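Local coordinates for FAD:protein FMN transferase (PDB 5MGY) that probably transfers the FMN part of FAD onto threonine side chains of target proteins, releasing AMP, with magnesium as its metal cofactor, at residues H255-V260 and A296-R301; R64-P69 and L151-N156; A44-L49 and G161-L166. One frame throughout, in Å; residues are numbered along the deposited sequence.

Interaction 1 of 3, residues H255-V260 and A296-R301; sequences HHLAAV and AFFVVR
The ring of F298 carries V260 on one face and L257 at its edge, within an antiparallel strand pair that contains a classic beta bulge. V260 CG2 stands 4.0 Å from the F298 ring centroid, only 8° off the normal, in a CH-pi contact; the V260 chi1 of 53° for CG1 puts CG2 anti to the backbone N and over that face. L257 CD1 approaches near the ring plane, 3.7 Å from F298 CD1. The flat imidazole of H256, just before the strand, is oblique to R301 O, and its ND1 bonds to Y233 OH.

F298, V260 and L257 belong to neighbouring strands of the large sheet. L257 pairs with V300 and V260 with F298, all four side chains on the face covered by helix 267-292, where V260 meets L277 and L257 and V300 meet P282. Branched valines and a phenylalanine suit extended strands with a buried face. In the bulge A258 and A259 both face V299, and alanines suit it: their methyls take little room where the extra residue is fitted in, and A259 CB lies 4.2 Å from V299 CB on the other face.

V299 is held at both backbone polar atoms. Its N donates to A259 O at 2.7 Å, while its O takes two donors: A259 N is a weak one at 3.4 Å, whereas A258 N comes almost straight in line with the V299 C=O bond, 2.7 Å from the oxygen.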
loop_
_atom_site.group_PDB
_atom_site.type_symbol
_atom_site.label_atom_id
_atom_site.label_comp_id
_atom_site.label_asym_id
_atom_site.label_seq_id
_atom_site.Cartn_x
_atom_site.Cartn_y
_atom_site.Cartn_z
ATOM N N HIS A 255 16.022 10.865 -5.367
ATOM C CA HIS A 255 16.177 10.117 -6.637
ATOM C C HIS A 255 15.019 10.293 -7.622
ATOM O O HIS A 255 14.004 10.917 -7.324
ATOM C CB HIS A 255 16.307 8.631 -6.339
ATOM C CG HIS A 255 15.075 8.041 -5.735
ATOM N ND1 HIS A 255 15.068 7.473 -4.480
ATOM C CD2 HIS A 255 13.800 7.966 -6.185
ATOM C CE1 HIS A 255 13.857 7.044 -4.204
ATOM N NE2 HIS A 255 13.070 7.334 -5.220
ATOM N N HIS A 256 15.154 9.658 -8.776
ATOM C CA HIS A 256 14.270 9.928 -9.892
ATOM C C HIS A 256 13.113 8.935 -10.122
ATOM O O HIS A 256 12.390 9.100 -11.053
ATOM C CB HIS A 256 15.125 10.034 -11.143
ATOM C CG HIS A 256 16.139 11.155 -11.111
ATOM N ND1 HIS A 256 15.795 12.486 -10.922
ATOM C CD2 HIS A 256 17.480 11.142 -11.315
ATOM C CE1 HIS A 256 16.878 13.232 -10.969
ATOM N NE2 HIS A 256 17.913 12.441 -11.206
ATOM N N LEU A 257 12.955 7.884 -9.327
ATOM C CA LEU A 257 11.804 6.961 -9.481
ATOM C C LEU A 257 10.452 7.639 -9.297
ATOM O O LEU A 257 10.166 8.145 -8.227
ATOM C CB LEU A 257 11.907 5.818 -8.483
ATOM C CG LEU A 257 10.915 4.669 -8.604
ATOM C CD1 LEU A 257 10.938 4.117 -10.021
ATOM C CD2 LEU A 257 11.308 3.575 -7.617
ATOM N N ALA A 258 9.628 7.651 -10.347
ATOM C CA ALA A 258 8.363 8.395 -10.351
ATOM C C ALA A 258 7.136 7.530 -9.997
ATOM O O ALA A 258 6.141 8.012 -9.457
ATOM C CB ALA A 258 8.145 9.049 -11.701
ATOM N N ALA A 259 7.209 6.256 -10.328
ATOM C CA ALA A 259 6.209 5.298 -9.946
ATOM C C ALA A 259 6.832 3.911 -9.996
ATOM O O ALA A 259 7.779 3.650 -10.762
ATOM C CB ALA A 259 5.032 5.365 -10.910
ATOM N N VAL A 260 6.289 3.012 -9.188
ATOM C CA VAL A 260 6.683 1.617 -9.208
ATOM C C VAL A 260 5.414 0.825 -8.899
ATOM O O VAL A 260 4.508 1.256 -8.176
ATOM C CB VAL A 260 7.886 1.347 -8.298
ATOM C CG1 VAL A 260 7.605 1.869 -6.910
ATOM C CG2 VAL A 260 8.249 -0.118 -8.255
ATOM N N ALA A 296 7.946 -6.465 -10.496
ATOM C CA ALA A 296 7.804 -5.018 -10.401
ATOM C C ALA A 296 8.089 -4.312 -11.735
ATOM O O ALA A 296 8.868 -4.822 -12.547
ATOM C CB ALA A 296 8.756 -4.491 -9.336
ATOM N N PHE A 297 7.497 -3.132 -11.914
ATOM C CA PHE A 297 7.586 -2.332 -13.133
ATOM C C PHE A 297 7.844 -0.886 -12.708
ATOM O O PHE A 297 6.957 -0.229 -12.154
ATOM C CB PHE A 297 6.259 -2.438 -13.881
ATOM C CG PHE A 297 6.193 -1.673 -15.171
ATOM C CD1 PHE A 297 6.469 -2.352 -16.380
ATOM C CD2 PHE A 297 5.821 -0.323 -15.215
ATOM C CE1 PHE A 297 6.388 -1.696 -17.606
ATOM C CE2 PHE A 297 5.747 0.337 -16.441
ATOM C CZ PHE A 297 6.051 -0.343 -17.635
ATOM N N PHE A 298 9.049 -0.398 -12.960
ATOM C CA PHE A 298 9.488 0.927 -12.552
ATOM C C PHE A 298 9.280 2.038 -13.593
ATOM O O PHE A 298 9.362 1.784 -14.756
ATOM C CB PHE A 298 10.971 0.858 -12.285
ATOM C CG PHE A 298 11.344 0.003 -11.161
ATOM C CD1 PHE A 298 11.855 0.558 -9.991
ATOM C CD2 PHE A 298 11.198 -1.357 -11.235
ATOM C CE1 PHE A 298 12.203 -0.241 -8.922
ATOM C CE2 PHE A 298 11.550 -2.154 -10.161
ATOM C CZ PHE A 298 12.051 -1.601 -9.003
ATOM N N VAL A 299 8.994 3.270 -13.168
ATOM C CA VAL A 299 8.927 4.406 -14.075
ATOM C C VAL A 299 9.905 5.472 -13.611
ATOM O O VAL A 299 9.655 6.220 -12.664
ATOM C CB VAL A 299 7.520 4.990 -14.225
ATOM C CG1 VAL A 299 7.506 6.069 -15.284
ATOM C CG2 VAL A 299 6.582 3.901 -14.697
ATOM N N VAL A 300 11.016 5.540 -14.338
ATOM C CA VAL A 300 12.123 6.422 -14.048
ATOM C C VAL A 300 12.118 7.549 -15.048
ATOM O O VAL A 300 11.993 7.352 -16.310
ATOM C CB VAL A 300 13.468 5.701 -14.144
ATOM C CG1 VAL A 300 14.549 6.610 -13.603
ATOM C CG2 VAL A 300 13.420 4.368 -13.422
ATOM N N ARG A 301 12.179 8.725 -14.432
ATOM C CA ARG A 301 12.210 9.996 -15.095
ATOM C C ARG A 301 13.642 10.243 -15.475
ATOM O O ARG A 301 14.513 10.403 -14.638
ATOM C CB ARG A 301 11.732 11.052 -14.132
ATOM C CG ARG A 301 12.274 12.427 -14.366
ATOM C CD ARG A 301 11.749 13.002 -15.635
ATOM N NE ARG A 301 10.592 13.870 -15.448
ATOM C CZ ARG A 301 10.567 15.137 -15.911
ATOM N NH1 ARG A 301 9.506 15.885 -15.777
ATOM N NH2 ARG A 301 11.596 15.692 -16.500
#

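Interaction 2 of 3, residues R64-P69 and L151-N156; sequences RFNALP and LQLDFN
N66 grips the backbone of L153 at two points, fastening helix 61-67 to the loop that leads into helix 159-173. L153 N donates to N66 OD1 at 2.8 Å, coming from above the plane of the amide carbonyl. In return N66 ND2 gives a hydrogen to L153 O at 3.1 Å, in the plane of the L153 carbonyl, on one of its lone pairs. With CG anti to its own carbonyl carbon (chi1 -70°), the amide is laid along the loop so that both ends can serve. Beside it F65 CE2 lies 3.8 Å from L153 CD1, and both side chains rest on L138 of strand 138-141. K147 ties the backbones together by bonding F65 O, L68 O and L151 O, and makes a cation-pi contact with the F65 ring.

The side reached by Q152 is looser and partly open to solvent. Its extended chain ends in a weak bond, NE2 to N66 O at 3.4 Å, and it also touches E103 and P104 of helix 103-108.

An asparagine suits this place because one small amide both donates and accepts, matching the N-H and C=O of a single extended residue. ND2 also bonds to E63 OE2, probably through its other hydrogen, which is likely to fix the flip of the amide and so the sense of both bonds.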
loop_
_atom_site.group_PDB
_atom_site.type_symbol
_atom_site.label_atom_id
_atom_site.label_comp_id
_atom_site.label_asym_id
_atom_site.label_seq_id
_atom_site.Cartn_x
_atom_site.Cartn_y
_atom_site.Cartn_z
ATOM N N ARG A 64 -4.300 5.800 20.395
ATOM C CA ARG A 64 -4.143 5.531 21.795
ATOM C C ARG A 64 -2.713 5.010 22.081
ATOM O O ARG A 64 -2.049 5.500 22.990
ATOM C CB ARG A 64 -5.210 4.539 22.233
ATOM C CG ARG A 64 -5.307 4.349 23.736
ATOM C CD ARG A 64 -6.334 3.315 24.107
ATOM N NE ARG A 64 -5.814 1.934 23.956
ATOM C CZ ARG A 64 -6.245 1.034 23.077
ATOM N NH1 ARG A 64 -7.215 1.365 22.219
ATOM N NH2 ARG A 64 -5.688 -0.188 23.051
ATOM N N PHE A 65 -2.250 4.044 21.277
ATOM C CA PHE A 65 -0.839 3.562 21.312
ATOM C C PHE A 65 0.201 4.659 21.066
ATOM O O PHE A 65 1.189 4.772 21.776
ATOM C CB PHE A 65 -0.608 2.466 20.292
ATOM C CG PHE A 65 0.723 1.818 20.421
ATOM C CD1 PHE A 65 0.987 0.996 21.501
ATOM C CD2 PHE A 65 1.726 2.065 19.498
ATOM C CE1 PHE A 65 2.218 0.424 21.665
ATOM C CE2 PHE A 65 2.957 1.498 19.653
ATOM C CZ PHE A 65 3.205 0.678 20.733
ATOM N N ASN A 66 -0.058 5.503 20.090
ATOM C CA ASN A 66 0.880 6.589 19.768
ATOM C C ASN A 66 1.022 7.616 20.858
ATOM O O ASN A 66 2.061 8.224 20.966
ATOM C CB ASN A 66 0.501 7.301 18.448
ATOM C CG ASN A 66 0.718 6.441 17.237
ATOM O OD1 ASN A 66 1.236 5.325 17.305
ATOM N ND2 ASN A 66 0.263 6.939 16.122
ATOM N N ALA A 67 -0.022 7.815 21.662
ATOM C CA ALA A 67 0.068 8.816 22.745
ATOM C C ALA A 67 0.943 8.371 23.910
ATOM O O ALA A 67 1.462 9.206 24.613
ATOM C CB ALA A 67 -1.290 9.191 23.215
ATOM N N LEU A 68 1.128 7.067 24.083
ATOM C CA LEU A 68 1.854 6.534 25.192
ATOM C C LEU A 68 3.344 6.880 25.179
ATOM O O LEU A 68 3.893 7.216 24.163
ATOM C CB LEU A 68 1.663 5.028 25.233
ATOM C CG LEU A 68 0.495 4.369 26.007
ATOM C CD1 LEU A 68 -0.739 5.222 26.294
ATOM C CD2 LEU A 68 0.069 3.106 25.311
ATOM N N PRO A 69 3.983 6.849 26.348
ATOM C CA PRO A 69 5.392 7.177 26.489
ATOM C C PRO A 69 6.289 5.962 26.283
ATOM O O PRO A 69 5.842 4.834 26.427
ATOM C CB PRO A 69 5.461 7.572 27.958
ATOM C CG PRO A 69 4.543 6.612 28.613
ATOM C CD PRO A 69 3.363 6.607 27.679
ATOM N N LEU A 151 7.504 5.714 20.230
ATOM C CA LEU A 151 7.075 5.427 18.835
ATOM C C LEU A 151 5.703 5.958 18.454
ATOM O O LEU A 151 4.726 5.877 19.221
ATOM C CB LEU A 151 7.060 3.910 18.533
ATOM C CG LEU A 151 8.414 3.168 18.530
ATOM C CD1 LEU A 151 8.223 1.693 18.222
ATOM C CD2 LEU A 151 9.404 3.785 17.569
ATOM N N GLN A 152 5.633 6.463 17.246
ATOM C CA GLN A 152 4.344 6.724 16.662
ATOM C C GLN A 152 4.213 5.939 15.349
ATOM O O GLN A 152 5.027 6.092 14.431
ATOM C CB GLN A 152 4.181 8.204 16.514
ATOM C CG GLN A 152 4.391 8.888 17.839
ATOM C CD GLN A 152 3.798 10.287 17.824
ATOM O OE1 GLN A 152 4.316 11.195 17.155
ATOM N NE2 GLN A 152 2.680 10.462 18.535
ATOM N N LEU A 153 3.205 5.072 15.315
ATOM C CA LEU A 153 2.941 4.233 14.185
ATOM C C LEU A 153 2.078 4.885 13.152
ATOM O O LEU A 153 1.332 5.813 13.442
ATOM C CB LEU A 153 2.290 2.955 14.651
ATOM C CG LEU A 153 3.115 2.164 15.689
ATOM C CD1 LEU A 153 2.506 0.793 15.956
ATOM C CD2 LEU A 153 4.555 2.039 15.270
ATOM N N ASP A 154 2.254 4.427 11.920
ATOM C CA ASP A 154 1.452 4.836 10.747
ATOM C C ASP A 154 1.375 3.626 9.795
ATOM O O ASP A 154 2.391 3.061 9.392
ATOM C CB ASP A 154 2.066 6.040 10.004
ATOM C CG ASP A 154 1.125 6.634 8.943
ATOM O OD1 ASP A 154 0.899 7.885 8.872
ATOM O OD2 ASP A 154 0.572 5.836 8.189
ATOM N N PHE A 155 0.168 3.262 9.413
ATOM C CA PHE A 155 -0.040 2.042 8.716
ATOM C C PHE A 155 -0.342 2.265 7.242
ATOM O O PHE A 155 -0.668 1.310 6.528
ATOM C CB PHE A 155 -1.190 1.247 9.424
ATOM C CG PHE A 155 -0.745 0.575 10.700
ATOM C CD1 PHE A 155 0.079 -0.557 10.670
ATOM C CD2 PHE A 155 -1.122 1.093 11.912
ATOM C CE1 PHE A 155 0.523 -1.130 11.842
ATOM C CE2 PHE A 155 -0.689 0.522 13.088
ATOM C CZ PHE A 155 0.145 -0.589 13.061
ATOM N N ASN A 156 -0.215 3.505 6.772
ATOM C CA ASN A 156 -0.735 3.908 5.450
ATOM C C ASN A 156 -0.021 3.199 4.334
ATOM O O ASN A 156 -0.611 2.935 3.335
ATOM C CB ASN A 156 -0.693 5.434 5.212
ATOM C CG ASN A 156 -2.045 6.138 5.396
ATOM O OD1 ASN A 156 -3.111 5.594 5.149
ATOM N ND2 ASN A 156 -1.979 7.382 5.756
#

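Interaction 3 of 3, residues A44-L49 and G161-L166; sequences AILGQL and GYAVDL. Unlike the reference sequence in segment 44-49: I45 (reference Leu), Q48 (reference Glu).
This is an apolar helix-helix contact, in which helix 35-53 packs on helix 159-173, with the Y162 side chain about 10 Å from the magnesium ion. The short segments run roughly antiparallel, at 144°, with their axes 10.4 Å apart at closest approach. A163 fits the centre, where its small size leaves room for the branches of L49 and L46 to lie against it; the nearest CA approach, between L46 CA and A163 CA, is 7.2 Å.

L49 is the main wedge. One branch, CD1, comes down on A163, 3.3 Å from its CB. The other, CD2, meets the edge of the Y162 ring, near its plane and 3.5 Å from Y162 CD2. Y162 CG is anti to its backbone N (chi1 -179°), which leans the ring toward the next turn, where L166 CD1 lies over one face, toward the rim. With an alanine in place of L49 both methyl branches go, and a gap would probably open between A163 and the ring edge, leaving Y162 less firmly bounded on that side. Farther along, I45 CG2 touches L166 CB at 4.0 Å, while L46 CD2 reaches A163 CB from the flank at 4.2 Å.

Several polar groups of the segment 161-166 bond to other helices. Y162 OH bonds to E82 of helix 78-93, D165 bonds to T267 OG1 and L268 N at the start of helix 267-292, and G161 N donates to D271, a magnesium ligand.

No hydrogen bond joins the two segments, so the fit of branched aliphatic side chains, a methyl and a ring edge holds them together. The leucines and isoleucine supply bulk without polar demands, and the packing is non-directional, whereas the polar bonds named here are made to other helices.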
loop_
_atom_site.group_PDB
_atom_site.type_symbol
_atom_site.label_atom_id
_atom_site.label_comp_id
_atom_site.label_asym_id
_atom_site.label_seq_id
_atom_site.Cartn_x
_atom_site.Cartn_y
_atom_site.Cartn_z
ATOM N N ALA A 44 -18.345 -2.244 6.465
ATOM C CA ALA A 44 -18.064 -2.666 7.810
ATOM C C ALA A 44 -16.583 -2.804 7.996
ATOM O O ALA A 44 -16.053 -2.341 8.962
ATOM C CB ALA A 44 -18.723 -4.012 8.100
ATOM N N ILE A 45 -15.940 -3.408 7.024
ATOM C CA ILE A 45 -14.537 -3.696 7.100
ATOM C C ILE A 45 -13.760 -2.416 7.137
ATOM O O ILE A 45 -12.798 -2.312 7.865
ATOM C CB ILE A 45 -14.119 -4.492 5.873
ATOM C CG1 ILE A 45 -14.880 -5.814 5.896
ATOM C CG2 ILE A 45 -12.599 -4.719 5.819
ATOM C CD1 ILE A 45 -14.690 -6.641 4.645
ATOM N N LEU A 46 -14.175 -1.465 6.322
ATOM C CA LEU A 46 -13.534 -0.163 6.267
ATOM C C LEU A 46 -13.718 0.638 7.495
ATOM O O LEU A 46 -12.917 1.495 7.780
ATOM C CB LEU A 46 -14.044 0.648 5.095
ATOM C CG LEU A 46 -13.583 0.065 3.766
ATOM C CD1 LEU A 46 -13.996 0.966 2.633
ATOM C CD2 LEU A 46 -12.058 -0.138 3.748
ATOM N N GLY A 47 -14.808 0.399 8.216
ATOM C CA GLY A 47 -15.026 1.054 9.486
ATOM C C GLY A 47 -14.086 0.519 10.517
ATOM O O GLY A 47 -13.607 1.305 11.304
ATOM N N GLN A 48 -13.861 -0.790 10.541
ATOM C CA GLN A 48 -12.966 -1.333 11.507
ATOM C C GLN A 48 -11.553 -0.797 11.246
ATOM O O GLN A 48 -10.812 -0.519 12.189
ATOM C CB GLN A 48 -12.881 -2.820 11.421
ATOM C CG GLN A 48 -14.027 -3.587 11.973
ATOM C CD GLN A 48 -13.848 -5.056 11.656
ATOM O OE1 GLN A 48 -14.667 -5.673 10.936
ATOM N NE2 GLN A 48 -12.728 -5.632 12.152
ATOM N N LEU A 49 -11.161 -0.689 9.980
ATOM C CA LEU A 49 -9.807 -0.265 9.686
ATOM C C LEU A 49 -9.609 1.137 10.155
ATOM O O LEU A 49 -8.583 1.443 10.741
ATOM C CB LEU A 49 -9.463 -0.369 8.210
ATOM C CG LEU A 49 -9.309 -1.788 7.690
ATOM C CD1 LEU A 49 -9.360 -1.838 6.181
ATOM C CD2 LEU A 49 -8.010 -2.372 8.077
ATOM N N GLY A 161 -3.894 -2.102 0.924
ATOM C CA GLY A 161 -3.707 -3.453 0.501
ATOM C C GLY A 161 -4.262 -4.557 1.359
ATOM O O GLY A 161 -4.670 -5.592 0.820
ATOM N N TYR A 162 -4.116 -4.376 2.677
ATOM C CA TYR A 162 -4.705 -5.219 3.694
ATOM C C TYR A 162 -6.234 -5.227 3.531
ATOM O O TYR A 162 -6.841 -6.290 3.508
ATOM C CB TYR A 162 -4.314 -4.679 5.048
ATOM C CG TYR A 162 -4.837 -5.460 6.206
ATOM C CD1 TYR A 162 -4.576 -6.818 6.320
ATOM C CD2 TYR A 162 -5.597 -4.821 7.233
ATOM C CE1 TYR A 162 -5.035 -7.527 7.420
ATOM C CE2 TYR A 162 -6.058 -5.518 8.340
ATOM C CZ TYR A 162 -5.779 -6.867 8.422
ATOM O OH TYR A 162 -6.226 -7.573 9.496
ATOM N N ALA A 163 -6.819 -4.047 3.349
ATOM C CA ALA A 163 -8.256 -3.872 3.150
ATOM C C ALA A 163 -8.767 -4.712 1.972
ATOM O O ALA A 163 -9.817 -5.322 2.074
ATOM C CB ALA A 163 -8.615 -2.388 2.972
ATOM N N VAL A 164 -7.997 -4.768 0.886
ATOM C CA VAL A 164 -8.344 -5.513 -0.306
ATOM C C VAL A 164 -8.363 -7.000 0.047
ATOM O O VAL A 164 -9.286 -7.740 -0.339
ATOM C CB VAL A 164 -7.322 -5.201 -1.432
ATOM C CG1 VAL A 164 -7.372 -6.220 -2.583
ATOM C CG2 VAL A 164 -7.583 -3.823 -1.984
ATOM N N ASP A 165 -7.344 -7.438 0.797
ATOM C CA ASP A 165 -7.221 -8.843 1.137
ATOM C C ASP A 165 -8.389 -9.201 2.050
ATOM O O ASP A 165 -9.042 -10.215 1.787
ATOM C CB ASP A 165 -5.873 -9.221 1.770
ATOM C CG ASP A 165 -4.696 -9.226 0.785
ATOM O OD1 ASP A 165 -4.890 -9.430 -0.445
ATOM O OD2 ASP A 165 -3.515 -9.066 1.239
ATOM N N LEU A 166 -8.693 -8.363 3.047
ATOM C CA LEU A 166 -9.833 -8.634 3.930
ATOM C C LEU A 166 -11.169 -8.703 3.190
ATOM O O LEU A 166 -11.957 -9.609 3.432
ATOM C CB LEU A 166 -9.926 -7.652 5.113
ATOM C CG LEU A 166 -8.799 -7.748 6.171
ATOM C CD1 LEU A 166 -8.909 -6.533 7.121
ATOM C CD2 LEU A 166 -8.725 -9.113 6.895
#

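How the interactions relate
The three contacts lie within one chain and the ApbE family region, and none touches another. Interactions 2 and 3 are the nearer pair, with centres 19 Å apart and nearest atoms about 6 Å apart. Interaction 2 is nested inside the chain loop closed by interaction 3: helices 35-53 and 61-67 follow one another, and the loop holding 151-156 runs through the magnesium ligand S157 into helix 159-173. Interaction 1 comes later, pairing two strands of the large antiparallel sheet, about 28 Å from interaction 3 between centres and across the middle of the chain. Helix 267-292, which joins the strands of interaction 1, carries the ligands D271 and T275, while S157 lies just before the helix of interaction 3.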